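Local coordinates for gene 2 protein (Enterobacteria phage Sf6, PDB 5C12) that cuts viral DNA as the metal-dependent nuclease domain of the large terminase subunit, which drives packaging of the phage genome, at residues 167-172 / 250-255; 174-179 / 256-261; 199-204 / 213-218; 237-240 / 244-247. The protein carries 1 engineered substitution. One frame throughout, in Å; residues are numbered along the deposited sequence.

Contact 1. Residues 167-172 / 250-255; sequences NKRAQF and LADALM. With MG (magnesium ion), chain C.
Asp-252 splits its carboxylate between a metal and an arginine: OD2 binds the magnesium ion at 2.2 Å, while Asp-252 OD1 meets Arg-169 NH1 at 3.3 Å in a salt bridge. Four waters and Asp-52 complete six ligands round the metal. The hydrogen bond within the salt bridge is weak, with an angle of 145° at the hydrogen. Guanidinium and carboxylate planes stand 86° apart, which excludes a parallel two-pronged pairing. A separate water forms a bridge of shorter bonds, accepting from Arg-169 NH2 at 2.7 Å and donating to Asp-252 OD2 at 2.7 Å.

In the second shell, Tyr-173 OH hydrogen-bonds to OD1 and Met-234 O to Arg-169 NH2. Arg-169 spans the gap because CG lies anti to the backbone N (chi1 173°) and the chain stays extended as far as NE. Beneath the polar layer the bent Met-255 packs on Phe-172, with Met-255 SD 3.7 Å from Phe-172 CB, where the two helices cross nearly at right angles.

With both oxygens engaged, the carboxylate's rotation is restricted, and the arginine's charge would partly offset that of the acids gathered at this RNase H-like metal centre.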
loop_
_atom_site.group_PDB
_atom_site.type_symbol
_atom_site.label_atom_id
_atom_site.label_comp_id
_atom_site.label_asym_id
_atom_site.label_seq_id
_atom_site.Cartn_x
_atom_site.Cartn_y
_atom_site.Cartn_z
ATOM N N ASN A 167 -11.014 -8.709 5.713
ATOM C CA ASN A 167 -11.356 -7.377 5.232
ATOM C C ASN A 167 -10.333 -6.876 4.232
ATOM O O ASN A 167 -9.368 -7.576 3.924
ATOM C CB ASN A 167 -11.516 -6.403 6.416
ATOM C CG ASN A 167 -10.320 -6.401 7.355
ATOM O OD1 ASN A 167 -9.165 -6.636 6.942
ATOM N ND2 ASN A 167 -10.581 -6.112 8.622
ATOM N N LYS A 168 -10.575 -5.688 3.677
ATOM C CA LYS A 168 -9.695 -5.143 2.658
ATOM C C LYS A 168 -8.283 -4.874 3.162
ATOM O O LYS A 168 -7.315 -5.055 2.419
ATOM C CB LYS A 168 -10.286 -3.848 2.065
ATOM C CG LYS A 168 -11.435 -4.103 1.117
ATOM C CD LYS A 168 -11.972 -2.798 0.518
ATOM C CE LYS A 168 -12.973 -3.066 -0.586
ATOM N NZ LYS A 168 -14.261 -3.528 -0.039
ATOM N N ARG A 169 -8.144 -4.456 4.415
ATOM C CA ARG A 169 -6.822 -4.205 4.972
ATOM C C ARG A 169 -5.995 -5.501 4.857
ATOM O O ARG A 169 -4.841 -5.487 4.431
ATOM C CB ARG A 169 -6.921 -3.760 6.438
ATOM C CG ARG A 169 -5.583 -3.625 7.170
ATOM C CD ARG A 169 -5.818 -3.030 8.580
ATOM N NE ARG A 169 -4.602 -2.958 9.403
ATOM C CZ ARG A 169 -3.684 -2.001 9.308
ATOM N NH1 ARG A 169 -3.808 -1.020 8.416
ATOM N NH2 ARG A 169 -2.628 -2.027 10.112
ATOM N N ALA A 170 -6.569 -6.627 5.249
ATOM C CA ALA A 170 -5.854 -7.890 5.144
ATOM C C ALA A 170 -5.651 -8.295 3.698
ATOM O O ALA A 170 -4.567 -8.731 3.314
ATOM C CB ALA A 170 -6.579 -8.984 5.904
ATOM N N GLN A 171 -6.687 -8.174 2.892
ATOM C CA GLN A 171 -6.597 -8.554 1.489
ATOM C C GLN A 171 -5.454 -7.839 0.775
ATOM O O GLN A 171 -4.647 -8.463 0.084
ATOM C CB GLN A 171 -7.911 -8.239 0.792
ATOM C CG GLN A 171 -7.935 -8.497 -0.698
ATOM C CD GLN A 171 -9.282 -8.176 -1.271
ATOM O OE1 GLN A 171 -9.963 -7.261 -0.804
ATOM N NE2 GLN A 171 -9.684 -8.932 -2.272
ATOM N N PHE A 172 -5.370 -6.531 0.944
ATOM C CA PHE A 172 -4.367 -5.791 0.186
ATOM C C PHE A 172 -2.991 -5.830 0.801
ATOM O O PHE A 172 -2.012 -5.778 0.050
ATOM C CB PHE A 172 -4.883 -4.406 -0.199
ATOM C CG PHE A 172 -5.992 -4.507 -1.187
ATOM C CD1 PHE A 172 -5.716 -4.918 -2.480
ATOM C CD2 PHE A 172 -7.311 -4.348 -0.808
ATOM C CE1 PHE A 172 -6.714 -5.084 -3.396
ATOM C CE2 PHE A 172 -8.331 -4.519 -1.730
ATOM C CZ PHE A 172 -8.030 -4.896 -3.019
ATOM N N LEU A 250 3.444 4.923 5.970
ATOM C CA LEU A 250 4.066 4.657 4.679
ATOM C C LEU A 250 3.658 3.268 4.178
ATOM O O LEU A 250 3.314 3.092 3.000
ATOM C CB LEU A 250 5.594 4.745 4.763
ATOM C CG LEU A 250 6.196 6.030 5.286
ATOM C CD1 LEU A 250 7.691 5.832 5.424
ATOM C CD2 LEU A 250 5.859 7.170 4.345
ATOM N N ALA A 251 3.714 2.275 5.075
ATOM C CA ALA A 251 3.269 0.917 4.749
ATOM C C ALA A 251 1.819 0.895 4.303
ATOM O O ALA A 251 1.480 0.246 3.328
ATOM C CB ALA A 251 3.459 -0.027 5.950
ATOM N N ASP A 252 0.971 1.634 5.019
ATOM C CA ASP A 252 -0.458 1.640 4.684
ATOM C C ASP A 252 -0.703 2.279 3.319
ATOM O O ASP A 252 -1.566 1.847 2.557
ATOM C CB ASP A 252 -1.251 2.412 5.748
ATOM C CG ASP A 252 -1.451 1.632 7.041
ATOM O OD1 ASP A 252 -1.076 0.440 7.152
ATOM O OD2 ASP A 252 -1.995 2.246 7.978
ATOM N N ALA A 253 0.024 3.346 3.027
ATOM C CA ALA A 253 -0.077 4.035 1.746
ATOM C C ALA A 253 0.299 3.080 0.609
ATOM O O ALA A 253 -0.397 2.958 -0.404
ATOM C CB ALA A 253 0.803 5.273 1.750
ATOM N N LEU A 254 1.379 2.319 0.804
ATOM C CA LEU A 254 1.803 1.369 -0.208
ATOM C C LEU A 254 0.754 0.261 -0.380
ATOM O O LEU A 254 0.432 -0.139 -1.495
ATOM C CB LEU A 254 3.196 0.817 0.127
ATOM C CG LEU A 254 3.680 -0.245 -0.861
ATOM C CD1 LEU A 254 3.866 0.321 -2.244
ATOM C CD2 LEU A 254 4.963 -0.865 -0.341
ATOM N N MET A 255 0.245 -0.239 0.736
ATOM C CA MET A 255 -0.766 -1.276 0.726
ATOM C C MET A 255 -1.987 -0.839 -0.082
ATOM O O MET A 255 -2.536 -1.610 -0.906
ATOM C CB MET A 255 -1.151 -1.624 2.171
ATOM C CG MET A 255 -2.345 -2.590 2.268
ATOM S SD MET A 255 -3.969 -1.822 2.243
ATOM C CE MET A 255 -3.928 -1.069 3.840
HETATM MG MG MG C . -2.766 4.231 8.487
HETATM O O HOH W 1 -1.892 0.532 10.011
HETATM O O HOH W 2 -4.408 3.502 7.272
HETATM O O HOH W 3 -3.766 5.719 9.115
HETATM O O HOH W 4 -1.117 4.763 9.635
HETATM O O HOH W 5 -3.610 3.269 10.110
#

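Contact 2. Residues 174-179 / 256-261; sequences YALADR and MCMHCP
Met-258 O accepts a hydrogen bond from a water at 2.8 Å, and that water in turn accepts from Arg-179 NH2 at 2.8 Å, lying in the guanidinium plane at its edge. The bridge fastens helix 168-189 to the type I beta turn Met-256 to His-259, which ends the last helix of this RNase H-like domain. The turn is closed by His-259 N to Met-256 O at 3.1 Å. Arg-179 is also held through NH1, which hydrogen-bonds to Met-198 O just ahead of strand 200-201.

The direct packing centres on Met-258, the one turn residue whose side chain enters it. CG stands anti to the carbonyl carbon (chi1 -59°), and bends at chi2 and chi3 lay CG and SD along the helix, while the methyl CE turns away from it. Its sulfur lies 3.8 Å from Arg-179 NE, approaching the guanidinium obliquely. At the base of the methionine side chain, Ala-175 CB and Met-258 CB meet at 4.2 Å. Leu-176 passes at a slant to the methionine: Leu-176 CB is 3.9 Å from Met-258 CG, and Leu-176 CD1 reaches within 4.0 Å of Met-258 SD.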
loop_
_atom_site.group_PDB
_atom_site.type_symbol
_atom_site.label_atom_id
_atom_site.label_comp_id
_atom_site.label_asym_id
_atom_site.label_seq_id
_atom_site.Cartn_x
_atom_site.Cartn_y
_atom_site.Cartn_z
ATOM N N TYR A 174 -1.870 -8.582 2.084
ATOM C CA TYR A 174 -1.416 -9.875 1.568
ATOM C C TYR A 174 -1.160 -9.829 0.054
ATOM O O TYR A 174 -0.333 -10.585 -0.441
ATOM C CB TYR A 174 -2.388 -11.002 1.943
ATOM C CG TYR A 174 -2.074 -11.579 3.298
ATOM C CD1 TYR A 174 -1.067 -12.532 3.441
ATOM C CD2 TYR A 174 -2.729 -11.140 4.450
ATOM C CE1 TYR A 174 -0.754 -13.044 4.686
ATOM C CE2 TYR A 174 -2.414 -11.659 5.692
ATOM C CZ TYR A 174 -1.424 -12.606 5.807
ATOM O OH TYR A 174 -1.113 -13.122 7.049
ATOM N N ALA A 175 -1.857 -8.958 -0.676
ATOM C CA ALA A 175 -1.541 -8.750 -2.081
ATOM C C ALA A 175 -0.103 -8.253 -2.171
ATOM O O ALA A 175 0.677 -8.706 -3.019
ATOM C CB ALA A 175 -2.504 -7.730 -2.719
ATOM N N LEU A 176 0.230 -7.337 -1.290
ATOM C CA LEU A 176 1.586 -6.789 -1.231
ATOM C C LEU A 176 2.574 -7.899 -0.854
ATOM O O LEU A 176 3.612 -8.082 -1.506
ATOM C CB LEU A 176 1.625 -5.648 -0.234
ATOM C CG LEU A 176 2.976 -5.013 0.115
ATOM C CD1 LEU A 176 3.625 -4.530 -1.169
ATOM C CD2 LEU A 176 2.773 -3.875 1.094
ATOM N N ALA A 177 2.261 -8.634 0.212
ATOM C CA ALA A 177 3.149 -9.678 0.677
ATOM C C ALA A 177 3.367 -10.736 -0.399
ATOM O O ALA A 177 4.491 -11.203 -0.591
ATOM C CB ALA A 177 2.639 -10.289 1.951
ATOM N N ASP A 178 2.310 -11.129 -1.101
ATOM C CA ASP A 178 2.431 -12.112 -2.171
ATOM C C ASP A 178 3.311 -11.597 -3.310
ATOM O O ASP A 178 4.176 -12.337 -3.801
ATOM C CB ASP A 178 1.052 -12.500 -2.716
ATOM C CG ASP A 178 0.234 -13.330 -1.757
ATOM O OD1 ASP A 178 0.738 -13.752 -0.704
ATOM O OD2 ASP A 178 -0.960 -13.574 -2.094
ATOM N N ARG A 179 3.130 -10.345 -3.716
ATOM C CA ARG A 179 3.991 -9.763 -4.747
ATOM C C ARG A 179 5.445 -9.804 -4.306
ATOM O O ARG A 179 6.335 -10.181 -5.075
ATOM C CB ARG A 179 3.630 -8.316 -5.060
ATOM C CG ARG A 179 2.373 -8.135 -5.875
ATOM C CD ARG A 179 2.268 -6.639 -6.142
ATOM N NE ARG A 179 1.057 -6.278 -6.850
ATOM C CZ ARG A 179 0.987 -5.940 -8.129
ATOM N NH1 ARG A 179 2.051 -5.873 -8.921
ATOM N NH2 ARG A 179 -0.189 -5.610 -8.622
ATOM N N MET A 256 -2.455 0.385 0.148
ATOM C CA MET A 256 -3.644 0.842 -0.561
ATOM C C MET A 256 -3.442 0.919 -2.066
ATOM O O MET A 256 -4.359 0.697 -2.848
ATOM C CB MET A 256 -4.145 2.172 0.022
ATOM C CG MET A 256 -4.693 1.997 1.419
ATOM S SD MET A 256 -5.379 3.525 2.131
ATOM C CE MET A 256 -3.871 4.418 2.480
ATOM N N CYS A 257 -2.229 1.245 -2.472
ATOM C CA CYS A 257 -1.832 1.242 -3.876
ATOM C C CYS A 257 -1.970 -0.087 -4.588
ATOM O O CYS A 257 -1.918 -0.134 -5.808
ATOM C CB CYS A 257 -0.361 1.620 -3.997
ATOM S SG CYS A 257 -0.154 3.333 -3.902
ATOM N N MET A 258 -2.068 -1.175 -3.826
ATOM C CA MET A 258 -2.234 -2.492 -4.400
ATOM C C MET A 258 -3.577 -2.672 -5.024
ATOM O O MET A 258 -3.754 -3.554 -5.833
ATOM C CB MET A 258 -2.042 -3.587 -3.338
ATOM C CG MET A 258 -0.672 -3.560 -2.669
ATOM S SD MET A 258 0.657 -4.031 -3.811
ATOM C CE MET A 258 1.308 -2.445 -4.296
ATOM N N HIS A 259 -4.534 -1.808 -4.666
ATOM C CA HIS A 259 -5.853 -1.939 -5.229
ATOM C C HIS A 259 -5.916 -0.962 -6.377
ATOM O O HIS A 259 -5.786 0.247 -6.158
ATOM C CB HIS A 259 -6.896 -1.617 -4.170
ATOM C CG HIS A 259 -8.301 -1.704 -4.662
ATOM N ND1 HIS A 259 -8.723 -2.662 -5.558
ATOM C CD2 HIS A 259 -9.382 -0.940 -4.385
ATOM C CE1 HIS A 259 -10.006 -2.487 -5.807
ATOM N NE2 HIS A 259 -10.430 -1.451 -5.108
ATOM N N CYS A 260 -6.044 -1.477 -7.599
ATOM C CA CYS A 260 -6.297 -0.615 -8.749
ATOM C C CYS A 260 -7.793 -0.627 -9.064
ATOM O O CYS A 260 -8.316 -1.604 -9.589
ATOM C CB CYS A 260 -5.487 -1.049 -9.971
ATOM S SG CYS A 260 -5.453 0.218 -11.262
ATOM N N PRO A 261 -8.493 0.472 -8.730
ATOM C CA PRO A 261 -9.960 0.580 -8.744
ATOM C C PRO A 261 -10.697 0.126 -10.010
ATOM O O PRO A 261 -11.689 -0.594 -9.887
ATOM C CB PRO A 261 -10.208 2.079 -8.503
ATOM C CG PRO A 261 -8.890 2.740 -8.654
ATOM C CD PRO A 261 -7.868 1.723 -8.279
HETATM O O HOH W 6 -1.971 -5.641 -6.409
#

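Contact 3. Residues 199-204 / 213-218; sequences LSFDKE and KLFAEL
Phe-201 carries this contact, facing Leu-214 and Phe-215 from the short edge strand 200-201. Its CB already points to helix 208-218, and with CG anti to the carbonyl carbon (chi1 -59°) the ring is delivered against that helix. At the root of the ring Phe-201 CG is 4.2 Å from Phe-215 CE1. The two branches then part company. Along one, Phe-201 CD2 lies 3.8 Å from Phe-215 CZ, and Phe-201 CE2 makes the nearest approach between the rings, 3.7 Å to Phe-215 CE1. Along the other, Phe-201 CE1 touches the methyl Leu-214 CD2 at 3.6 Å, an approach oblique to the ring. The outermost atom, Phe-201 CZ, is 4.0 Å from Phe-215 CE1.

The two rings make a T-shaped pair, the edge of Phe-215 directed at a face of Phe-201, with centroids 5.1 Å apart and planes at 67°. The edge atom CE1 stands over the rim of the Phe-201 ring instead of its centre, so the T is displaced. The two side chains run past one another in opposite directions, which brings ring against ring although the backbones stay well apart.

Phe-201 also touches Leu-254 of helix 249-256, Leu-180 of helix 168-189 and Ala-32 of helix 26-32. The cluster thus joins an outermost strand of the central sheet to the helices packed beside it.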
loop_
_atom_site.group_PDB
_atom_site.type_symbol
_atom_site.label_atom_id
_atom_site.label_comp_id
_atom_site.label_asym_id
_atom_site.label_seq_id
_atom_site.Cartn_x
_atom_site.Cartn_y
_atom_site.Cartn_z
ATOM N N LEU A 199 6.729 -6.971 -7.401
ATOM C CA LEU A 199 6.795 -5.576 -6.996
ATOM C C LEU A 199 8.263 -5.231 -6.827
ATOM O O LEU A 199 8.996 -5.950 -6.150
ATOM C CB LEU A 199 6.045 -5.327 -5.694
ATOM C CG LEU A 199 5.791 -3.833 -5.477
ATOM C CD1 LEU A 199 4.784 -3.285 -6.477
ATOM C CD2 LEU A 199 5.337 -3.593 -4.037
ATOM N N SER A 200 8.698 -4.196 -7.525
ATOM C CA SER A 200 10.049 -3.670 -7.443
ATOM C C SER A 200 10.055 -2.305 -6.794
ATOM O O SER A 200 9.191 -1.468 -7.066
ATOM C CB SER A 200 10.658 -3.578 -8.837
ATOM O OG SER A 200 12.007 -3.125 -8.774
ATOM N N PHE A 201 11.042 -2.043 -5.939
ATOM C CA PHE A 201 11.259 -0.693 -5.450
ATOM C C PHE A 201 12.346 0.021 -6.255
ATOM O O PHE A 201 13.480 -0.402 -6.285
ATOM C CB PHE A 201 11.620 -0.697 -3.961
ATOM C CG PHE A 201 10.568 -1.328 -3.103
ATOM C CD1 PHE A 201 9.428 -0.622 -2.775
ATOM C CD2 PHE A 201 10.725 -2.625 -2.638
ATOM C CE1 PHE A 201 8.437 -1.219 -2.007
ATOM C CE2 PHE A 201 9.745 -3.220 -1.885
ATOM C CZ PHE A 201 8.606 -2.510 -1.553
ATOM N N ASP A 202 11.996 1.093 -6.933
ATOM C CA ASP A 202 12.992 1.872 -7.664
ATOM C C ASP A 202 13.778 2.717 -6.664
ATOM O O ASP A 202 13.357 3.810 -6.286
ATOM C CB ASP A 202 12.301 2.723 -8.714
ATOM C CG ASP A 202 13.275 3.419 -9.643
ATOM O OD1 ASP A 202 14.420 3.695 -9.240
ATOM O OD2 ASP A 202 12.870 3.715 -10.781
ATOM N N LYS A 203 14.916 2.195 -6.221
ATOM C CA LYS A 203 15.646 2.804 -5.131
ATOM C C LYS A 203 16.123 4.216 -5.478
ATOM O O LYS A 203 16.045 5.114 -4.643
ATOM C CB LYS A 203 16.839 1.928 -4.715
ATOM C CG LYS A 203 17.649 2.513 -3.545
ATOM C CD LYS A 203 18.718 1.556 -3.049
ATOM C CE LYS A 203 19.423 2.125 -1.825
ATOM N NZ LYS A 203 20.449 1.196 -1.282
ATOM N N GLU A 204 16.591 4.424 -6.705
ATOM C CA GLU A 204 17.062 5.746 -7.099
ATOM C C GLU A 204 15.928 6.763 -7.085
ATOM O O GLU A 204 16.117 7.892 -6.654
ATOM C CB GLU A 204 17.691 5.711 -8.487
ATOM C CG GLU A 204 18.357 7.022 -8.872
ATOM C CD GLU A 204 19.043 6.958 -10.223
ATOM O OE1 GLU A 204 19.727 5.948 -10.492
ATOM O OE2 GLU A 204 18.889 7.915 -11.015
ATOM N N LYS A 213 12.791 3.713 5.703
ATOM C CA LYS A 213 11.679 3.976 6.623
ATOM C C LYS A 213 10.482 3.089 6.298
ATOM O O LYS A 213 9.834 2.527 7.203
ATOM C CB LYS A 213 11.233 5.452 6.564
ATOM C CG LYS A 213 12.246 6.439 7.096
ATOM C CD LYS A 213 11.538 7.758 7.377
ATOM C CE LYS A 213 12.466 8.798 7.913
ATOM N NZ LYS A 213 11.672 9.881 8.575
ATOM N N LEU A 214 10.185 2.950 5.009
ATOM C CA LEU A 214 9.103 2.085 4.562
ATOM C C LEU A 214 9.362 0.645 5.023
ATOM O O LEU A 214 8.476 -0.015 5.566
ATOM C CB LEU A 214 8.968 2.115 3.052
ATOM C CG LEU A 214 8.040 1.050 2.468
ATOM C CD1 LEU A 214 6.593 1.372 2.774
ATOM C CD2 LEU A 214 8.265 0.855 0.952
ATOM N N PHE A 215 10.575 0.161 4.785
ATOM C CA PHE A 215 10.886 -1.209 5.120
ATOM C C PHE A 215 10.735 -1.484 6.611
ATOM O O PHE A 215 10.266 -2.553 7.009
ATOM C CB PHE A 215 12.302 -1.561 4.671
ATOM C CG PHE A 215 12.467 -1.698 3.179
ATOM C CD1 PHE A 215 11.426 -1.474 2.299
ATOM C CD2 PHE A 215 13.693 -2.083 2.654
ATOM C CE1 PHE A 215 11.604 -1.627 0.930
ATOM C CE2 PHE A 215 13.861 -2.239 1.294
ATOM C CZ PHE A 215 12.831 -2.022 0.431
ATOM N N ALA A 216 11.151 -0.531 7.435
ATOM C CA ALA A 216 11.059 -0.674 8.879
ATOM C C ALA A 216 9.610 -0.725 9.346
ATOM O O ALA A 216 9.325 -1.270 10.407
ATOM C CB ALA A 216 11.774 0.455 9.570
ATOM N N GLU A 217 8.707 -0.111 8.582
ATOM C CA GLU A 217 7.289 -0.193 8.880
ATOM C C GLU A 217 6.698 -1.496 8.381
ATOM O O GLU A 217 5.954 -2.161 9.100
ATOM C CB GLU A 217 6.521 1.006 8.278
ATOM C CG GLU A 217 6.826 2.330 8.951
ATOM C CD GLU A 217 5.945 3.491 8.453
ATOM O OE1 GLU A 217 5.061 3.242 7.601
ATOM O OE2 GLU A 217 6.171 4.623 8.929
ATOM N N LEU A 218 7.062 -1.895 7.166
ATOM C CA LEU A 218 6.490 -3.094 6.561
ATOM C C LEU A 218 6.758 -4.372 7.369
ATOM O O LEU A 218 5.917 -5.279 7.404
ATOM C CB LEU A 218 6.997 -3.278 5.127
ATOM C CG LEU A 218 6.393 -2.371 4.043
ATOM C CD1 LEU A 218 7.100 -2.578 2.724
ATOM C CD2 LEU A 218 4.904 -2.646 3.863
#

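Contact 4. Residues 237-240 / 244-247; sequences VEMK and GIPS
Met-239 and Ile-245 cross at a slant, the thioether methyl of one lying against the CG1-CD1 branch of the other. Met-239 CE is 3.5 Å from Ile-245 CD1, and further back Met-239 CB is 4.0 Å from Ile-245 CG1. Ile-245 holds a chi1 of 118°, off the staggered positions, and its second branch turns to the helix backbone, with CG2 3.6 Å from Met-239 O. Lys-240 takes a different course: bent at chi2 and chi3, its chain curls past the carbonyl of Ile-245, with Lys-240 CD 3.8 Å from Ile-245 O, and ends with NZ 3.4 Å from Ser-247 CB.

The backbone beneath is a helix C-terminus ended by glycine. Gly-244, with a phi of 67°, is the first residue to leave helical geometry, and the chain reverses there to run back beside helix 236-243. The hydrogen bond from Ile-245 N to Met-239 O, 3.2 Å long, is nearly straight (171°), although the donor lies above the carbonyl plane and not on a lone pair. Gly-244 N to Lys-240 O, at 2.9 Å, is a weak bond. A CA-H...O contact from Lys-240 CA to Ile-245 O, 3.4 Å long, adds to the pairing.

Beyond the proline, Ser-247 OG hydrogen-bonds to Asp-55 OD2 and weakly to Asn-249 OD1; both residues bind metal in other structures of this protein.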
loop_
_atom_site.group_PDB
_atom_site.type_symbol
_atom_site.label_atom_id
_atom_site.label_comp_id
_atom_site.label_asym_id
_atom_site.label_seq_id
_atom_site.Cartn_x
_atom_site.Cartn_y
_atom_site.Cartn_z
ATOM N N VAL A 237 -3.987 0.882 16.120
ATOM C CA VAL A 237 -4.215 1.142 17.535
ATOM C C VAL A 237 -3.651 0.001 18.367
ATOM O O VAL A 237 -2.999 0.217 19.389
ATOM C CB VAL A 237 -5.710 1.345 17.855
ATOM C CG1 VAL A 237 -5.926 1.383 19.360
ATOM C CG2 VAL A 237 -6.209 2.631 17.223
ATOM N N GLU A 238 -3.866 -1.220 17.899
ATOM C CA GLU A 238 -3.336 -2.385 18.583
ATOM C C GLU A 238 -1.812 -2.410 18.544
ATOM O O GLU A 238 -1.165 -2.732 19.539
ATOM C CB GLU A 238 -3.902 -3.650 17.957
ATOM C CG GLU A 238 -5.376 -3.836 18.230
ATOM C CD GLU A 238 -5.952 -5.037 17.517
ATOM O OE1 GLU A 238 -5.663 -5.222 16.314
ATOM O OE2 GLU A 238 -6.699 -5.798 18.167
ATOM N N MET A 239 -1.240 -2.076 17.393
ATOM C CA MET A 239 0.213 -2.078 17.254
ATOM C C MET A 239 0.815 -1.115 18.261
ATOM O O MET A 239 1.827 -1.411 18.894
ATOM C CB MET A 239 0.627 -1.679 15.845
ATOM C CG MET A 239 0.231 -2.680 14.779
ATOM S SD MET A 239 0.540 -2.081 13.103
ATOM C CE MET A 239 2.319 -2.226 13.023
ATOM N N LYS A 240 0.175 0.040 18.399
ATOM C CA LYS A 240 0.628 1.084 19.311
ATOM C C LYS A 240 0.560 0.623 20.762
ATOM O O LYS A 240 1.544 0.675 21.502
ATOM C CB LYS A 240 -0.258 2.313 19.135
ATOM C CG LYS A 240 0.344 3.627 19.619
ATOM C CD LYS A 240 0.713 4.529 18.442
ATOM C CE LYS A 240 -0.477 4.772 17.510
ATOM N NZ LYS A 240 -0.080 5.444 16.254
ATOM N N GLY A 244 3.929 -0.860 21.173
ATOM C CA GLY A 244 4.567 0.442 21.192
ATOM C C GLY A 244 5.074 0.919 19.845
ATOM O O GLY A 244 5.966 1.760 19.788
ATOM N N ILE A 245 4.504 0.422 18.753
ATOM C CA ILE A 245 4.997 0.831 17.439
ATOM C C ILE A 245 4.094 1.912 16.852
ATOM O O ILE A 245 2.866 1.814 16.922
ATOM C CB ILE A 245 5.189 -0.367 16.461
ATOM C CG1 ILE A 245 4.301 -0.262 15.230
ATOM C CG2 ILE A 245 4.962 -1.701 17.157
ATOM C CD1 ILE A 245 5.072 -0.212 13.946
ATOM N N PRO A 246 4.710 2.963 16.303
ATOM C CA PRO A 246 3.962 4.090 15.746
ATOM C C PRO A 246 3.172 3.678 14.511
ATOM O O PRO A 246 3.431 2.635 13.905
ATOM C CB PRO A 246 5.052 5.112 15.392
ATOM C CG PRO A 246 6.309 4.350 15.327
ATOM C CD PRO A 246 6.168 3.174 16.236
ATOM N N SER A 247 2.215 4.514 14.138
ATOM C CA SER A 247 1.325 4.193 13.031
ATOM C C SER A 247 2.145 4.053 11.749
ATOM O O SER A 247 2.966 4.919 11.439
ATOM C CB SER A 247 0.269 5.279 12.877
ATOM O OG SER A 247 -0.806 4.806 12.088
#

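How the contacts relate
Helix 168-189 supplies one side of both contact 1 and contact 2, whose centres lie 7 Å apart; Phe-172 CZ of the first is 3.5 Å from His-259 ND1 of the second. Contact 3, about 14 Å from the centre of each, completes a continuous core: Leu-176 CD1 packs on Leu-199 CD2 at 3.5 Å, and Glu-217 OE1 probably accepts a hydrogen bond from Ala-251 N at 3.0 Å, one residue before the metal ligand Asp-252. Contact 4 is more peripheral, yet only two residues separate its segment 244-247 from segment 250-255 of contact 1, and the side chain of Ser-247 comes within about 4 Å of a magnesium ion. Contacts 1 and 4 therefore border the metal site, while in contacts 2 and 3 the side chains of Leu-176 and Leu-214 stay about 12 and 11 Å from a bound magnesium ion.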